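Local coordinates for protein hydrolase, alpha/beta hydrolase FOLD family (Staphylococcus aureus, PDB 2XMZ) that catalyses the formation of 2-succinyl-6-hydroxy-2,4-cyclohexadiene-1-carboxylate, a step of menaquinone biosynthesis, as the MenH synthase, at residues L131-D134 / A135-K138; E123-Q126 / L127-R130. All blocks are in the same frame, centred on the assembly; numbering follows the deposited sequence.

Interaction 1: residues L131-D134 / A135-K138; sequences LVDD and ARAK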
ATOM      1  N   LEU A 131      -5.838   4.141 -19.831  1.00 30.01           N
ATOM      2  CA  LEU A 131      -5.342   3.528 -21.077  1.00 32.16           C
ATOM      3  C   LEU A 131      -4.074   2.693 -20.857  1.00 31.71           C
ATOM      4  O   LEU A 131      -3.969   1.572 -21.356  1.00 31.98           O
ATOM      5  CB  LEU A 131      -5.085   4.584 -22.152  1.00 33.53           C
ATOM      6  CG  LEU A 131      -6.270   5.331 -22.781  1.00 36.32           C
ATOM      7  CD1 LEU A 131      -5.819   6.667 -23.387  1.00 38.20           C
ATOM      8  CD2 LEU A 131      -6.944   4.505 -23.873  1.00 40.08           C
ATOM      9  N   VAL A 132      -3.118   3.241 -20.117  1.00 30.66           N
ATOM     10  CA  VAL A 132      -1.862   2.555 -19.865  1.00 30.76           C
ATOM     11  C   VAL A 132      -2.097   1.297 -19.025  1.00 29.12           C
ATOM     12  O   VAL A 132      -1.596   0.233 -19.360  1.00 29.41           O
ATOM     13  CB  VAL A 132      -0.848   3.473 -19.160  1.00 30.89           C
ATOM     14  CG1 VAL A 132       0.341   2.672 -18.663  1.00 32.19           C
ATOM     15  CG2 VAL A 132      -0.381   4.565 -20.107  1.00 33.74           C
ATOM     16  N   ASP A 133      -2.864   1.423 -17.945  1.00 27.81           N
ATOM     17  CA  ASP A 133      -3.177   0.265 -17.099  1.00 27.15           C
ATOM     18  C   ASP A 133      -4.053  -0.760 -17.787  1.00 27.14           C
ATOM     19  O   ASP A 133      -3.894  -1.961 -17.548  1.00 27.20           O
ATOM     20  CB  ASP A 133      -3.800   0.701 -15.789  1.00 26.09           C
ATOM     21  CG  ASP A 133      -2.793   1.336 -14.871  1.00 26.64           C
ATOM     22  OD1 ASP A 133      -1.568   1.155 -15.098  1.00 29.94           O
ATOM     23  OD2 ASP A 133      -3.226   1.991 -13.915  1.00 28.24           O
ATOM     24  N   ASP A 134      -4.957  -0.290 -18.648  1.00 27.27           N
ATOM     25  CA  ASP A 134      -5.739  -1.197 -19.492  1.00 28.19           C
ATOM     26  C   ASP A 134      -4.836  -1.958 -20.487  1.00 28.95           C
ATOM     27  O   ASP A 134      -4.969  -3.184 -20.647  1.00 28.40           O
ATOM     28  CB  ASP A 134      -6.878  -0.447 -20.194  1.00 30.01           C
ATOM     29  CG  ASP A 134      -8.028  -0.065 -19.225  1.00 31.31           C
ATOM     30  OD1 ASP A 134      -7.950  -0.337 -17.997  1.00 35.80           O
ATOM     31  OD2 ASP A 134      -9.010   0.537 -19.690  1.00 35.07           O
ATOM     32  N   ALA A 135      -3.901  -1.244 -21.116  1.00 28.40           N
ATOM     33  CA  ALA A 135      -2.900  -1.875 -21.999  1.00 28.96           C
ATOM     34  C   ALA A 135      -2.062  -2.911 -21.229  1.00 28.57           C
ATOM     35  O   ALA A 135      -1.863  -4.035 -21.690  1.00 29.26           O
ATOM     36  CB  ALA A 135      -2.005  -0.827 -22.618  1.00 28.91           C
ATOM     37  N   ARG A 136      -1.576  -2.507 -20.060  1.00 28.14           N
ATOM     38  CA  ARG A 136      -0.828  -3.393 -19.176  1.00 28.84           C
ATOM     39  C   ARG A 136      -1.628  -4.648 -18.812  1.00 29.04           C
ATOM     40  O   ARG A 136      -1.099  -5.763 -18.902  1.00 29.47           O
ATOM     41  CB  ARG A 136      -0.409  -2.663 -17.913  1.00 27.71           C
ATOM     42  CG  ARG A 136       0.655  -1.617 -18.106  1.00 28.57           C
ATOM     43  CD  ARG A 136       1.066  -1.101 -16.752  1.00 28.74           C
ATOM     44  NE  ARG A 136       2.238  -0.253 -16.844  1.00 32.12           N
ATOM     45  CZ  ARG A 136       2.371   0.922 -16.249  1.00 34.64           C
ATOM     46  NH1 ARG A 136       1.411   1.411 -15.461  1.00 37.06           N
ATOM     47  NH2 ARG A 136       3.490   1.598 -16.412  1.00 36.87           N
ATOM     48  N   ALA A 137      -2.897  -4.467 -18.421  1.00 29.04           N
ATOM     49  CA  ALA A 137      -3.797  -5.612 -18.176  1.00 29.26           C
ATOM     50  C   ALA A 137      -3.901  -6.548 -19.392  1.00 30.69           C
ATOM     51  O   ALA A 137      -3.808  -7.762 -19.250  1.00 30.98           O
ATOM     52  CB  ALA A 137      -5.181  -5.141 -17.721  1.00 28.05           C
ATOM     53  N   LYS A 138      -4.074  -5.986 -20.588  1.00 32.44           N
ATOM     54  CA  LYS A 138      -4.099  -6.801 -21.806  1.00 34.12           C
ATOM     55  C   LYS A 138      -2.797  -7.593 -21.979  1.00 34.10           C
ATOM     56  O   LYS A 138      -2.836  -8.779 -22.283  1.00 34.68           O
ATOM     57  CB  LYS A 138      -4.396  -5.949 -23.053  1.00 36.41           C
ATOM     58  CG  LYS A 138      -5.874  -5.530 -23.235  1.00 37.79           C
ATOM     59  CD  LYS A 138      -5.945  -4.251 -24.074  1.00 40.52           C
ATOM     60  CE  LYS A 138      -7.118  -4.254 -25.058  1.00 42.71           C
ATOM     61  NZ  LYS A 138      -8.303  -3.588 -24.469  1.00 42.77           N
TER
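D133 and R136 form a salt bridge three residues apart on one helical turn, NH1 of R136 lying 3.0 Å from OD1 of D133. The N-H points rather obliquely at the oxygen (141°), although OD1 is approached nearly along its own C-O axis. With the carboxylate and guanidinium planes 35° apart, the pair is joined by the single NH1 to OD1 bond and does not lie flat. V132 covers one face of the same guanidinium: its CG1 stands over the centre of the group, 3.6 Å from R136 CZ. With CG1 anti to the backbone N (chi1 169°), V132 lies side by side with the arginine, pointing the same way, which brings this methyl over the guanidinium; the arginine chain is extended from CG to NE. Underneath is ordinary alpha-helical i to i+4 bonding, with R136 N 2.8 Å from V132 O and A137 N 2.8 Å from D133 O. This is the middle of helix 123-143, part of the helical cap inserted between strands 110-114 and 210-215 of the alpha/beta hydrolase fold. The other carboxylate oxygen of D133, OD2, forms a second salt bridge with R129 NE one turn earlier, so the buried acid joins two arginines and its rotation is probably well fixed. Beyond this shell, R136 packs on L188 of helix 181-191 and on F148 and W152 of helix 145-152, while A137 rests on A185 and R189.

Interaction 2: residues E123-Q126 / L127-R130; sequences EANQ and LERR
The carbonyl oxygen N125 O is gripped twice: R129 N donates to it from 3.1 Å, and water 1 donates from 2.5 Å, short enough for the water's exact position to be treated with caution. The bond from R129 N is moderately bent (154°). The same water reaches on to OE1 of E128, but at 3.4 Å that second bond is weak, making a loose bridge from the helix backbone to an exposed carboxylate. These residues form the opening turns of helix 123-143, which begins the helical cap of this alpha/beta hydrolase. Regular i to i+4 bonds hold the turns together, among them L127 N to E123 O at 2.9 Å and R130 N to Q126 O at 2.9 Å. E128 lies side by side with N125, the two pointing the same way, and its CG rests on A124 O at 3.4 Å. R129 takes the other course: CG anti to the backbone N (chi1 175°) and a bend at chi2 lead the guanidinium away from 123-126, where NE forms its salt bridge with D133 OD2. Q126, buried and extended beyond CG, donates from NE2 to I120 O in the segment leading into the helix, and its side chain also touches N198. R130 bends at chi3 (-63°), which folds its guanidinium back along the helix. NH2 donates to G194 O, joining this turn to the loop after helix 181-191. Both close neighbours of the folded group lie on one side of its plane: Q126 CB, 3.8 Å from R130 NH2, and L127 CA, 3.9 Å above the plane and offset toward the rim.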
ATOM      1  N   GLU A 123      -8.974  15.031 -15.194  1.00 37.97           N
ATOM      2  CA  GLU A 123      -9.631  14.020 -16.022  1.00 39.35           C
ATOM      3  C   GLU A 123      -8.780  13.418 -17.133  1.00 38.95           C
ATOM      4  O   GLU A 123      -8.735  12.196 -17.282  1.00 38.44           O
ATOM      5  CB  GLU A 123     -10.920  14.585 -16.630  1.00 41.41           C
ATOM      6  CG  GLU A 123     -12.183  13.833 -16.217  1.00 45.46           C
ATOM      7  CD  GLU A 123     -12.748  14.289 -14.875  1.00 47.85           C
ATOM      8  OE1 GLU A 123     -13.390  15.362 -14.829  1.00 52.17           O
ATOM      9  OE2 GLU A 123     -12.570  13.563 -13.875  1.00 50.00           O
ATOM     10  N   ALA A 124      -8.121  14.271 -17.915  1.00 39.35           N
ATOM     11  CA  ALA A 124      -7.303  13.792 -19.036  1.00 39.12           C
ATOM     12  C   ALA A 124      -6.129  12.934 -18.556  1.00 37.03           C
ATOM     13  O   ALA A 124      -5.732  11.982 -19.239  1.00 36.79           O
ATOM     14  CB  ALA A 124      -6.805  14.937 -19.866  1.00 40.49           C
ATOM     15  N   ASN A 125      -5.573  13.280 -17.391  1.00 34.86           N
ATOM     16  CA  ASN A 125      -4.504  12.479 -16.827  1.00 33.15           C
ATOM     17  C   ASN A 125      -5.052  11.163 -16.274  1.00 31.92           C
ATOM     18  O   ASN A 125      -4.376  10.148 -16.347  1.00 30.74           O
ATOM     19  CB  ASN A 125      -3.699  13.243 -15.763  1.00 32.26           C
ATOM     20  CG  ASN A 125      -2.864  14.383 -16.351  1.00 33.47           C
ATOM     21  OD1 ASN A 125      -2.539  14.390 -17.537  1.00 35.50           O
ATOM     22  ND2 ASN A 125      -2.522  15.350 -15.515  1.00 30.91           N
ATOM     23  N   GLN A 126      -6.277  11.184 -15.750  1.00 31.42           N
ATOM     24  CA  GLN A 126      -6.923   9.954 -15.275  1.00 31.62           C
ATOM     25  C   GLN A 126      -7.108   8.991 -16.441  1.00 31.68           C
ATOM     26  O   GLN A 126      -6.818   7.798 -16.309  1.00 30.12           O
ATOM     27  CB  GLN A 126      -8.281  10.227 -14.619  1.00 32.15           C
ATOM     28  CG  GLN A 126      -8.227  10.870 -13.242  1.00 34.55           C
ATOM     29  CD  GLN A 126      -9.605  11.328 -12.743  1.00 37.67           C
ATOM     30  OE1 GLN A 126     -10.532  11.543 -13.531  1.00 41.36           O
ATOM     31  NE2 GLN A 126      -9.729  11.492 -11.437  1.00 36.58           N
ATOM     32  N   LEU A 127      -7.571   9.524 -17.573  1.00 33.49           N
ATOM     33  CA  LEU A 127      -7.758   8.747 -18.796  1.00 34.56           C
ATOM     34  C   LEU A 127      -6.438   8.197 -19.326  1.00 34.64           C
ATOM     35  O   LEU A 127      -6.379   7.025 -19.711  1.00 34.56           O
ATOM     36  CB  LEU A 127      -8.475   9.568 -19.875  1.00 36.65           C
ATOM     37  CG  LEU A 127      -8.743   8.846 -21.211  1.00 39.29           C
ATOM     38  CD1 LEU A 127      -9.541   7.521 -21.043  1.00 39.38           C
ATOM     39  CD2 LEU A 127      -9.429   9.770 -22.204  1.00 42.12           C
ATOM     40  N   GLU A 128      -5.396   9.039 -19.364  1.00 34.70           N
ATOM     41  CA  GLU A 128      -4.064   8.622 -19.830  1.00 34.39           C
ATOM     42  C   GLU A 128      -3.658   7.358 -19.059  1.00 32.08           C
ATOM     43  O   GLU A 128      -3.187   6.381 -19.635  1.00 32.19           O
ATOM     44  CB  GLU A 128      -3.022   9.726 -19.580  1.00 34.86           C
ATOM     45  CG  GLU A 128      -2.869  10.777 -20.684  1.00 38.83           C
ATOM     46  CD  GLU A 128      -2.112  12.042 -20.208  1.00 41.92           C
ATOM     47  OE1 GLU A 128      -1.419  11.982 -19.151  1.00 42.08           O
ATOM     48  OE2 GLU A 128      -2.218  13.093 -20.892  1.00 40.94           O
ATOM     49  N   ARG A 129      -3.872   7.399 -17.754  1.00 29.99           N
ATOM     50  CA  ARG A 129      -3.475   6.335 -16.876  1.00 28.61           C
ATOM     51  C   ARG A 129      -4.328   5.085 -17.054  1.00 27.79           C
ATOM     52  O   ARG A 129      -3.799   3.976 -17.035  1.00 27.47           O
ATOM     53  CB  ARG A 129      -3.528   6.802 -15.423  1.00 27.83           C
ATOM     54  CG  ARG A 129      -3.242   5.726 -14.447  1.00 26.23           C
ATOM     55  CD  ARG A 129      -1.862   5.097 -14.685  1.00 27.13           C
ATOM     56  NE  ARG A 129      -1.542   4.207 -13.583  1.00 28.61           N
ATOM     57  CZ  ARG A 129      -0.788   4.564 -12.551  1.00 31.44           C
ATOM     58  NH1 ARG A 129      -0.267   5.792 -12.504  1.00 29.09           N
ATOM     59  NH2 ARG A 129      -0.560   3.704 -11.566  1.00 32.08           N
ATOM     60  N   ARG A 130      -5.639   5.274 -17.212  1.00 27.83           N
ATOM     61  CA  ARG A 130      -6.547   4.172 -17.514  1.00 28.14           C
ATOM     62  C   ARG A 130      -6.111   3.415 -18.748  1.00 28.64           C
ATOM     63  O   ARG A 130      -6.032   2.195 -18.715  1.00 27.80           O
ATOM     64  CB  ARG A 130      -7.984   4.654 -17.699  1.00 29.03           C
ATOM     65  CG  ARG A 130      -8.712   4.839 -16.372  1.00 29.10           C
ATOM     66  CD  ARG A 130     -10.228   4.796 -16.552  1.00 31.22           C
ATOM     67  NE  ARG A 130     -10.758   5.868 -17.387  1.00 32.93           N
ATOM     68  CZ  ARG A 130     -10.973   7.115 -16.981  1.00 33.13           C
ATOM     69  NH1 ARG A 130     -11.493   8.003 -17.823  1.00 34.95           N
ATOM     70  NH2 ARG A 130     -10.672   7.476 -15.742  1.00 34.05           N
TER
HETATM   71  O   HOH W   1      -1.837  10.159 -16.256  1.00 26.87           O

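How the interactions relate
Both contacts lie on the single helix 123-143, interaction 2 in its first turns and interaction 1 directly after it, with L131 following R130. Their centres are 12 Å apart, and both are on the same side of the chain's centre, about 20 Å (interaction 1) and 21 Å (interaction 2) from it, centre to centre. Interaction 2 touches loop residues around I120 and 193-198, and interaction 1 mainly helices 145-152 and 181-191, with Q195 touched by both. A single helix thus runs from the connection after strand 110-114 into the cap, a region that in this family usually covers the active site.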